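Local coordinates for protein EmGH1 (Erythrobacter marinus, PDB 5Z87) that probably hydrolyses beta-glucosides as a glycoside hydrolase of family 3, and binds magnesium, at residues S461-L466 and F475-A480; V576-H581 and S613-D618; D57-Q62 and L364-V369. One frame throughout, in Å; residues are numbered along the deposited sequence.

How the contacts relate
Contacts 1 and 2 are neighbours in the C-terminal domain of the family 3 fold, their centres about 12 Å apart, and both reach the same mixed sheet. They touch directly: F475 CZ lies 3.4 Å from F616 CZ, and L466 CD2 packs at 3.9 Å on F616 CE2. L466 CD2 also lies 4.2 Å from L615 CD1. Contact 3 belongs to the N-terminal domain, across the chain's centre, about 59 Å from contact 1 and 56 Å from contact 2, centre to centre. None of the three lies at an annotated site; the dithiothreitol-occupied pocket, which includes D313, Y452 and E541, draws on residues from both sequence families.

Contact 1 (S461-L466 and F475-A480); sequences SALEGL and FEVEYA
V477, the second residue of strand 476-480, turns its side chain toward helix 462-473 and meets both L463 and L466. With CG1 anti to the backbone N (chi1 153°), V477 CG1 approaches L463 CD1 at 4.1 Å, the two side chains passing at a slant. The other methyl, V477 CG2, lies 4.1 Å from L466 O, so this branch packs on the helix backbone. E478 points its side chain to the other side of the strand and forms a salt bridge with K436. Y479 then returns to the helix. Y479 CB is 3.6 Å from L463 CD1, while L463 CD2 lies 4.0 Å from Y479 CG, obliquely beside the start of the ring. L463 crosses Y479 at about a right angle, and both its methyls are used: CD1 spans V477 and Y479, CD2 takes the tyrosine. At the helix start, S461 OG accepts from E464 N at 3.1 Å and nearly straight (172°), an N-cap that ties down the first turn beside L463. The axes of 462-466 and 476-480 come within 9.7 Å at 167°, nearly antiparallel, as expected when a chain doubles back in a beta-alpha-beta crossover. That unit consists of strand 436-440, helix 462-473 and strand 476-480, the last being an outermost strand of the mixed sheet; L463 and L466 also pack on V439, while helix 508-522 meets E478 and A480 through T521 and A518.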
loop_
_atom_site.group_PDB
_atom_site.type_symbol
_atom_site.label_atom_id
_atom_site.label_comp_id
_atom_site.label_asym_id
_atom_site.label_seq_id
_atom_site.Cartn_x
_atom_site.Cartn_y
_atom_site.Cartn_z
ATOM N N SER A 461 -1.589 34.966 -13.948
ATOM C CA SER A 461 -0.415 34.202 -13.557
ATOM C C SER A 461 0.319 34.894 -12.407
ATOM O O SER A 461 0.054 36.051 -12.062
ATOM C CB SER A 461 0.543 34.032 -14.739
ATOM O OG SER A 461 1.171 35.266 -15.062
ATOM N N ALA A 462 1.270 34.163 -11.814
ATOM C CA ALA A 462 2.098 34.743 -10.759
ATOM C C ALA A 462 2.853 35.965 -11.273
ATOM O O ALA A 462 2.865 37.018 -10.626
ATOM C CB ALA A 462 3.065 33.686 -10.211
ATOM N N LEU A 463 3.459 35.849 -12.462
ATOM C CA LEU A 463 4.162 36.977 -13.079
ATOM C C LEU A 463 3.248 38.189 -13.228
ATOM O O LEU A 463 3.549 39.283 -12.734
ATOM C CB LEU A 463 4.710 36.562 -14.444
ATOM C CG LEU A 463 5.367 37.685 -15.245
ATOM C CD1 LEU A 463 6.688 38.105 -14.569
ATOM C CD2 LEU A 463 5.589 37.283 -16.701
ATOM N N GLU A 464 2.116 38.003 -13.908
ATOM C CA GLU A 464 1.176 39.096 -14.122
ATOM C C GLU A 464 0.718 39.707 -12.806
ATOM O O GLU A 464 0.588 40.932 -12.689
ATOM C CB GLU A 464 -0.023 38.594 -14.926
ATOM C CG GLU A 464 -0.937 39.708 -15.404
ATOM C CD GLU A 464 -2.231 39.191 -16.006
ATOM O OE1 GLU A 464 -2.177 38.337 -16.930
ATOM O OE2 GLU A 464 -3.303 39.637 -15.537
ATOM N N GLY A 465 0.462 38.872 -11.800
ATOM C CA GLY A 465 0.041 39.407 -10.518
ATOM C C GLY A 465 1.114 40.259 -9.871
ATOM O O GLY A 465 0.821 41.291 -9.262
ATOM N N LEU A 466 2.370 39.848 -10.008
ATOM C CA LEU A 466 3.473 40.615 -9.447
ATOM C C LEU A 466 3.778 41.865 -10.278
ATOM O O LEU A 466 4.102 42.920 -9.718
ATOM C CB LEU A 466 4.700 39.714 -9.320
ATOM C CG LEU A 466 4.669 38.855 -8.054
ATOM C CD1 LEU A 466 5.777 37.817 -8.089
ATOM C CD2 LEU A 466 4.756 39.724 -6.788
ATOM N N PHE A 475 8.276 49.611 -8.123
ATOM C CA PHE A 475 9.505 48.856 -8.298
ATOM C C PHE A 475 9.400 48.065 -9.592
ATOM O O PHE A 475 8.326 47.948 -10.184
ATOM C CB PHE A 475 9.807 47.954 -7.089
ATOM C CG PHE A 475 8.819 46.839 -6.874
ATOM C CD1 PHE A 475 8.970 45.627 -7.529
ATOM C CD2 PHE A 475 7.766 46.990 -5.988
ATOM C CE1 PHE A 475 8.071 44.595 -7.326
ATOM C CE2 PHE A 475 6.868 45.959 -5.776
ATOM C CZ PHE A 475 7.020 44.763 -6.450
ATOM N N GLU A 476 10.538 47.534 -10.026
ATOM C CA GLU A 476 10.677 46.880 -11.314
ATOM C C GLU A 476 10.583 45.365 -11.174
ATOM O O GLU A 476 10.911 44.796 -10.128
ATOM C CB GLU A 476 12.014 47.255 -11.951
ATOM C CG GLU A 476 12.174 46.825 -13.390
ATOM C CD GLU A 476 13.509 47.252 -13.963
ATOM O OE1 GLU A 476 14.064 46.505 -14.803
ATOM O OE2 GLU A 476 13.997 48.337 -13.565
ATOM N N VAL A 477 10.140 44.719 -12.252
ATOM C CA VAL A 477 10.020 43.270 -12.334
ATOM C C VAL A 477 10.659 42.815 -13.637
ATOM O O VAL A 477 10.361 43.366 -14.702
ATOM C CB VAL A 477 8.547 42.814 -12.266
ATOM C CG1 VAL A 477 8.352 41.473 -12.976
ATOM C CG2 VAL A 477 8.082 42.737 -10.824
ATOM N N GLU A 478 11.546 41.830 -13.556
ATOM C CA GLU A 478 11.987 41.108 -14.737
ATOM C C GLU A 478 11.568 39.649 -14.623
ATOM O O GLU A 478 11.301 39.142 -13.531
ATOM C CB GLU A 478 13.501 41.205 -14.946
ATOM C CG GLU A 478 13.903 40.949 -16.396
ATOM C CD GLU A 478 15.256 41.533 -16.748
ATOM O OE1 GLU A 478 15.636 42.564 -16.148
ATOM O OE2 GLU A 478 15.933 40.961 -17.630
ATOM N N TYR A 479 11.500 38.984 -15.770
ATOM C CA TYR A 479 11.023 37.617 -15.847
ATOM C C TYR A 479 12.050 36.779 -16.579
ATOM O O TYR A 479 12.617 37.215 -17.582
ATOM C CB TYR A 479 9.671 37.520 -16.576
ATOM C CG TYR A 479 9.384 36.140 -17.138
ATOM C CD1 TYR A 479 9.035 35.084 -16.305
ATOM C CD2 TYR A 479 9.473 35.891 -18.499
ATOM C CE1 TYR A 479 8.781 33.820 -16.817
ATOM C CE2 TYR A 479 9.221 34.636 -19.020
ATOM C CZ TYR A 479 8.869 33.600 -18.174
ATOM O OH TYR A 479 8.611 32.345 -18.696
ATOM N N ALA A 480 12.284 35.581 -16.066
ATOM C CA ALA A 480 13.077 34.568 -16.737
ATOM C C ALA A 480 12.341 33.237 -16.665
ATOM O O ALA A 480 11.683 32.932 -15.666
ATOM C CB ALA A 480 14.477 34.447 -16.106
#

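Contact 2 (V576-H581 and S613-D618); sequences VAVLIH and SILFGD
L615, the last residue of helix 607-615, reaches two valines of strand 574-580 and carries the largest share of this small, buried apolar contact. Its two methyls divide the work: L615 CD2 meets V576 CG2 at 3.9 Å, and L615 CD1 lies looser against V578 CG2 at 4.4 Å. The leucine side chain runs past that of V576 in the opposite direction, meeting it methyl to methyl. V576 and V578 are two residues apart on the strand, so both point toward the helix while A577 between them turns to the other side of the sheet. No hydrogen bond crosses between the segments. Just after L615 the chain leaves the helix through a Schellman motif: G617 takes a positive phi of 91°, where a side chain would run into the preceding carbonyl oxygen, and its N makes a weak bond back to I614 O. I614 O also accepts a hydrogen bond from Y668 OH, and D618 OD2 is hydrogen-bonded to Y469 OH beyond this turn. Strand 574-580 runs inside the mixed sheet, parallel to strands 527-533 and 596-601 on either side. V576 and V578 both pack on V529 of the first, V576 also touches A596 of the second, and I614 carries the helix end over L598 of that same strand.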
loop_
_atom_site.group_PDB
_atom_site.type_symbol
_atom_site.label_atom_id
_atom_site.label_comp_id
_atom_site.label_asym_id
_atom_site.label_seq_id
_atom_site.Cartn_x
_atom_site.Cartn_y
_atom_site.Cartn_z
ATOM N N VAL A 576 12.479 33.749 -2.261
ATOM C CA VAL A 576 11.333 32.991 -1.784
ATOM C C VAL A 576 10.824 32.112 -2.916
ATOM O O VAL A 576 11.014 32.398 -4.099
ATOM C CB VAL A 576 10.203 33.896 -1.265
ATOM C CG1 VAL A 576 10.743 34.843 -0.212
ATOM C CG2 VAL A 576 9.599 34.673 -2.406
ATOM N N ALA A 577 10.158 31.030 -2.538
ATOM C CA ALA A 577 9.589 30.107 -3.504
ATOM C C ALA A 577 8.074 30.039 -3.328
ATOM O O ALA A 577 7.562 30.067 -2.198
ATOM C CB ALA A 577 10.227 28.711 -3.374
ATOM N N VAL A 578 7.372 29.991 -4.462
ATOM C CA VAL A 578 5.926 29.777 -4.537
ATOM C C VAL A 578 5.685 28.459 -5.273
ATOM O O VAL A 578 6.122 28.293 -6.420
ATOM C CB VAL A 578 5.214 30.935 -5.256
ATOM C CG1 VAL A 578 3.692 30.780 -5.150
ATOM C CG2 VAL A 578 5.645 32.263 -4.674
ATOM N N LEU A 579 4.983 27.528 -4.630
ATOM C CA LEU A 579 4.727 26.222 -5.234
ATOM C C LEU A 579 3.357 26.213 -5.913
ATOM O O LEU A 579 2.335 26.523 -5.287
ATOM C CB LEU A 579 4.815 25.105 -4.193
ATOM C CG LEU A 579 6.187 24.861 -3.563
ATOM C CD1 LEU A 579 6.074 23.904 -2.412
ATOM C CD2 LEU A 579 7.145 24.318 -4.579
ATOM N N ILE A 580 3.349 25.838 -7.187
ATOM C CA ILE A 580 2.148 25.742 -8.001
ATOM C C ILE A 580 2.165 24.359 -8.626
ATOM O O ILE A 580 3.151 23.990 -9.279
ATOM C CB ILE A 580 2.097 26.847 -9.078
ATOM C CG1 ILE A 580 2.073 28.222 -8.398
ATOM C CG2 ILE A 580 0.888 26.674 -10.014
ATOM C CD1 ILE A 580 2.383 29.392 -9.343
ATOM N N HIS A 581 1.093 23.590 -8.413
ATOM C CA HIS A 581 1.125 22.137 -8.624
ATOM C C HIS A 581 -0.236 21.518 -8.304
ATOM O O HIS A 581 -1.060 22.111 -7.599
ATOM C CB HIS A 581 2.188 21.477 -7.736
ATOM C CG HIS A 581 1.997 21.761 -6.276
ATOM N ND1 HIS A 581 1.584 20.801 -5.374
ATOM C CD2 HIS A 581 2.155 22.901 -5.561
ATOM C CE1 HIS A 581 1.511 21.332 -4.166
ATOM N NE2 HIS A 581 1.840 22.609 -4.253
ATOM N N SER A 613 -0.373 39.619 -3.054
ATOM C CA SER A 613 -0.856 40.234 -1.823
ATOM C C SER A 613 -0.265 39.568 -0.581
ATOM O O SER A 613 -0.034 40.236 0.438
ATOM C CB SER A 613 -2.386 40.180 -1.788
ATOM O OG SER A 613 -2.944 40.945 -2.847
ATOM N N ILE A 614 -0.023 38.258 -0.638
ATOM C CA ILE A 614 0.547 37.576 0.515
ATOM C C ILE A 614 2.051 37.794 0.566
ATOM O O ILE A 614 2.628 37.917 1.652
ATOM C CB ILE A 614 0.180 36.081 0.485
ATOM C CG1 ILE A 614 -1.246 35.889 0.982
ATOM C CG2 ILE A 614 1.140 35.240 1.327
ATOM C CD1 ILE A 614 -1.890 34.635 0.439
ATOM N N LEU A 615 2.709 37.872 -0.587
ATOM C CA LEU A 615 4.151 38.094 -0.572
ATOM C C LEU A 615 4.514 39.425 0.083
ATOM O O LEU A 615 5.587 39.542 0.686
ATOM C CB LEU A 615 4.714 38.024 -1.986
ATOM C CG LEU A 615 4.877 36.606 -2.533
ATOM C CD1 LEU A 615 5.194 36.635 -4.016
ATOM C CD2 LEU A 615 5.948 35.867 -1.776
ATOM N N PHE A 616 3.624 40.415 0.028
ATOM C CA PHE A 616 3.935 41.763 0.488
ATOM C C PHE A 616 3.197 42.141 1.769
ATOM O O PHE A 616 3.295 43.287 2.218
ATOM C CB PHE A 616 3.649 42.773 -0.634
ATOM C CG PHE A 616 4.739 42.822 -1.685
ATOM C CD1 PHE A 616 5.950 43.447 -1.417
ATOM C CD2 PHE A 616 4.564 42.224 -2.922
ATOM C CE1 PHE A 616 6.964 43.482 -2.366
ATOM C CE2 PHE A 616 5.576 42.245 -3.880
ATOM C CZ PHE A 616 6.777 42.877 -3.601
ATOM N N GLY A 617 2.462 41.215 2.368
ATOM C CA GLY A 617 1.890 41.455 3.668
ATOM C C GLY A 617 0.508 42.052 3.680
ATOM O O GLY A 617 -0.066 42.202 4.766
ATOM N N ASP A 618 -0.054 42.413 2.522
ATOM C CA ASP A 618 -1.425 42.921 2.525
ATOM C C ASP A 618 -2.398 41.857 3.017
ATOM O O ASP A 618 -3.397 42.176 3.670
ATOM C CB ASP A 618 -1.831 43.398 1.130
ATOM C CG ASP A 618 -0.863 44.419 0.548
ATOM O OD1 ASP A 618 -0.121 45.064 1.314
ATOM O OD2 ASP A 618 -0.836 44.566 -0.691
#

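Contact 3 (D57-Q62 and L364-V369); sequences DEMAAQ and LEERYV
This is a helix-to-helix contact, largely apolar and buried, in which M59 and A60 of helix 56-61 pack against V369 near the start of helix 366-382; it joins two elements some 300 residues apart in sequence within the N-terminal domain, which belongs to the TIM-barrel clan. The backbones come close, A60 CA and V369 CA being 6.1 Å apart, consistent with the small side chain of A60 at this point. V369 supplies the central group through one branch. V369 CG1, anti to the backbone N (chi1 175°), points at the opposite helix and lies 3.9 Å from A60 N. The same V369 CG1 is 4.2 Å from A60 CB and 4.1 Å from M59 CB. A single methyl thus touches the backbone and the two side chains together. M59 reaches further: its chain runs extended through chi2, then bends at chi3 (-63°), bringing the terminal methyl round to E366. M59 CE comes to 3.7 Å from E366 OE2, a van der Waals contact in which the two side chains cross at about a right angle. The glutamate, extended beyond CG, brings its end nearer to the methionine than its first bond would suggest, and lies at the solvent-exposed edge of the contact. No hydrogen bond links the two segments. Polar ties lie round them instead: D57 OD1 forms a salt bridge with R360 NH1, and Q62 OE1 accepts a hydrogen bond from K380 NZ. Further along helix 366-382, M59 also packs on R370 and A373, and Q62 on L377, while helix 355-360 meets both segments, through P356 against A60 and V359 against E366.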
loop_
_atom_site.group_PDB
_atom_site.type_symbol
_atom_site.label_atom_id
_atom_site.label_comp_id
_atom_site.label_asym_id
_atom_site.label_seq_id
_atom_site.Cartn_x
_atom_site.Cartn_y
_atom_site.Cartn_z
ATOM N N ASP A 57 -39.611 0.376 -23.592
ATOM C CA ASP A 57 -38.644 1.113 -24.400
ATOM C C ASP A 57 -38.508 2.561 -23.947
ATOM O O ASP A 57 -37.409 3.132 -24.010
ATOM C CB ASP A 57 -39.041 1.053 -25.876
ATOM C CG ASP A 57 -38.828 -0.322 -26.479
ATOM O OD1 ASP A 57 -38.315 -1.210 -25.770
ATOM O OD2 ASP A 57 -39.168 -0.520 -27.665
ATOM N N GLU A 58 -39.601 3.169 -23.479
ATOM C CA GLU A 58 -39.530 4.555 -23.025
ATOM C C GLU A 58 -38.791 4.671 -21.696
ATOM O O GLU A 58 -38.014 5.609 -21.493
ATOM C CB GLU A 58 -40.934 5.142 -22.915
ATOM C CG GLU A 58 -41.652 5.248 -24.273
ATOM C CD GLU A 58 -43.071 5.762 -24.114
ATOM O OE1 GLU A 58 -43.729 5.394 -23.109
ATOM O OE2 GLU A 58 -43.516 6.545 -24.985
ATOM N N MET A 59 -39.032 3.741 -20.772
ATOM C CA MET A 59 -38.285 3.747 -19.521
ATOM C C MET A 59 -36.812 3.442 -19.757
ATOM O O MET A 59 -35.937 4.083 -19.163
ATOM C CB MET A 59 -38.883 2.742 -18.547
ATOM C CG MET A 59 -40.191 3.198 -17.962
ATOM S SD MET A 59 -40.793 2.049 -16.721
ATOM C CE MET A 59 -41.031 0.584 -17.734
ATOM N N ALA A 60 -36.523 2.471 -20.624
ATOM C CA ALA A 60 -35.139 2.093 -20.866
ATOM C C ALA A 60 -34.338 3.253 -21.433
ATOM O O ALA A 60 -33.148 3.386 -21.138
ATOM C CB ALA A 60 -35.076 0.888 -21.800
ATOM N N ALA A 61 -34.969 4.112 -22.223
ATOM C CA ALA A 61 -34.228 5.206 -22.841
ATOM C C ALA A 61 -33.719 6.196 -21.796
ATOM O O ALA A 61 -32.695 6.855 -22.009
ATOM C CB ALA A 61 -35.112 5.906 -23.878
ATOM N N GLN A 62 -34.416 6.311 -20.665
ATOM C CA GLN A 62 -33.977 7.166 -19.572
ATOM C C GLN A 62 -32.717 6.652 -18.869
ATOM O O GLN A 62 -32.204 7.350 -17.991
ATOM C CB GLN A 62 -35.116 7.326 -18.554
ATOM C CG GLN A 62 -36.387 7.948 -19.139
ATOM C CD GLN A 62 -36.183 9.391 -19.568
ATOM O OE1 GLN A 62 -35.695 10.226 -18.795
ATOM N NE2 GLN A 62 -36.527 9.691 -20.824
ATOM N N LEU A 364 -33.753 -10.886 -18.210
ATOM C CA LEU A 364 -33.708 -9.789 -17.250
ATOM C C LEU A 364 -35.131 -9.386 -16.886
ATOM O O LEU A 364 -35.978 -9.241 -17.770
ATOM C CB LEU A 364 -32.946 -8.588 -17.832
ATOM C CG LEU A 364 -32.887 -7.281 -17.028
ATOM C CD1 LEU A 364 -32.209 -7.467 -15.667
ATOM C CD2 LEU A 364 -32.163 -6.202 -17.832
ATOM N N GLU A 365 -35.389 -9.186 -15.597
ATOM C CA GLU A 365 -36.721 -8.801 -15.141
ATOM C C GLU A 365 -36.968 -7.317 -15.395
ATOM O O GLU A 365 -36.127 -6.469 -15.071
ATOM C CB GLU A 365 -36.891 -9.112 -13.654
ATOM C CG GLU A 365 -37.006 -10.600 -13.346
ATOM C CD GLU A 365 -36.371 -10.963 -12.018
ATOM O OE1 GLU A 365 -37.059 -10.839 -10.978
ATOM O OE2 GLU A 365 -35.183 -11.368 -12.014
ATOM N N GLU A 366 -38.143 -7.007 -15.950
ATOM C CA GLU A 366 -38.451 -5.629 -16.323
ATOM C C GLU A 366 -38.434 -4.704 -15.111
ATOM O O GLU A 366 -38.134 -3.512 -15.247
ATOM C CB GLU A 366 -39.804 -5.573 -17.048
ATOM C CG GLU A 366 -40.533 -4.233 -16.989
ATOM C CD GLU A 366 -41.506 -4.037 -18.151
ATOM O OE1 GLU A 366 -41.699 -4.989 -18.944
ATOM O OE2 GLU A 366 -42.064 -2.920 -18.278
ATOM N N ARG A 367 -38.699 -5.242 -13.916
ATOM C CA ARG A 367 -38.756 -4.403 -12.728
ATOM C C ARG A 367 -37.430 -3.689 -12.436
ATOM O O ARG A 367 -37.443 -2.655 -11.761
ATOM C CB ARG A 367 -39.197 -5.238 -11.522
ATOM C CG ARG A 367 -38.119 -6.135 -10.925
ATOM C CD ARG A 367 -38.606 -6.775 -9.629
ATOM N NE ARG A 367 -37.526 -7.029 -8.674
ATOM C CZ ARG A 367 -36.896 -8.193 -8.558
ATOM N NH1 ARG A 367 -35.927 -8.339 -7.663
ATOM N NH2 ARG A 367 -37.231 -9.209 -9.344
ATOM N N TYR A 368 -36.296 -4.203 -12.933
ATOM C CA TYR A 368 -35.022 -3.503 -12.746
ATOM C C TYR A 368 -34.939 -2.265 -13.637
ATOM O O TYR A 368 -34.417 -1.223 -13.221
ATOM C CB TYR A 368 -33.850 -4.458 -13.019
ATOM C CG TYR A 368 -33.659 -5.466 -11.906
ATOM C CD1 TYR A 368 -33.072 -5.092 -10.699
ATOM C CD2 TYR A 368 -34.078 -6.784 -12.048
ATOM C CE1 TYR A 368 -32.902 -5.996 -9.671
ATOM C CE2 TYR A 368 -33.910 -7.700 -11.013
ATOM C CZ TYR A 368 -33.322 -7.293 -9.829
ATOM O OH TYR A 368 -33.157 -8.182 -8.796
ATOM N N VAL A 369 -35.454 -2.360 -14.864
ATOM C CA VAL A 369 -35.545 -1.181 -15.716
ATOM C C VAL A 369 -36.427 -0.130 -15.063
ATOM O O VAL A 369 -36.084 1.057 -15.035
ATOM C CB VAL A 369 -36.053 -1.572 -17.111
ATOM C CG1 VAL A 369 -36.275 -0.334 -17.951
ATOM C CG2 VAL A 369 -35.045 -2.489 -17.786
#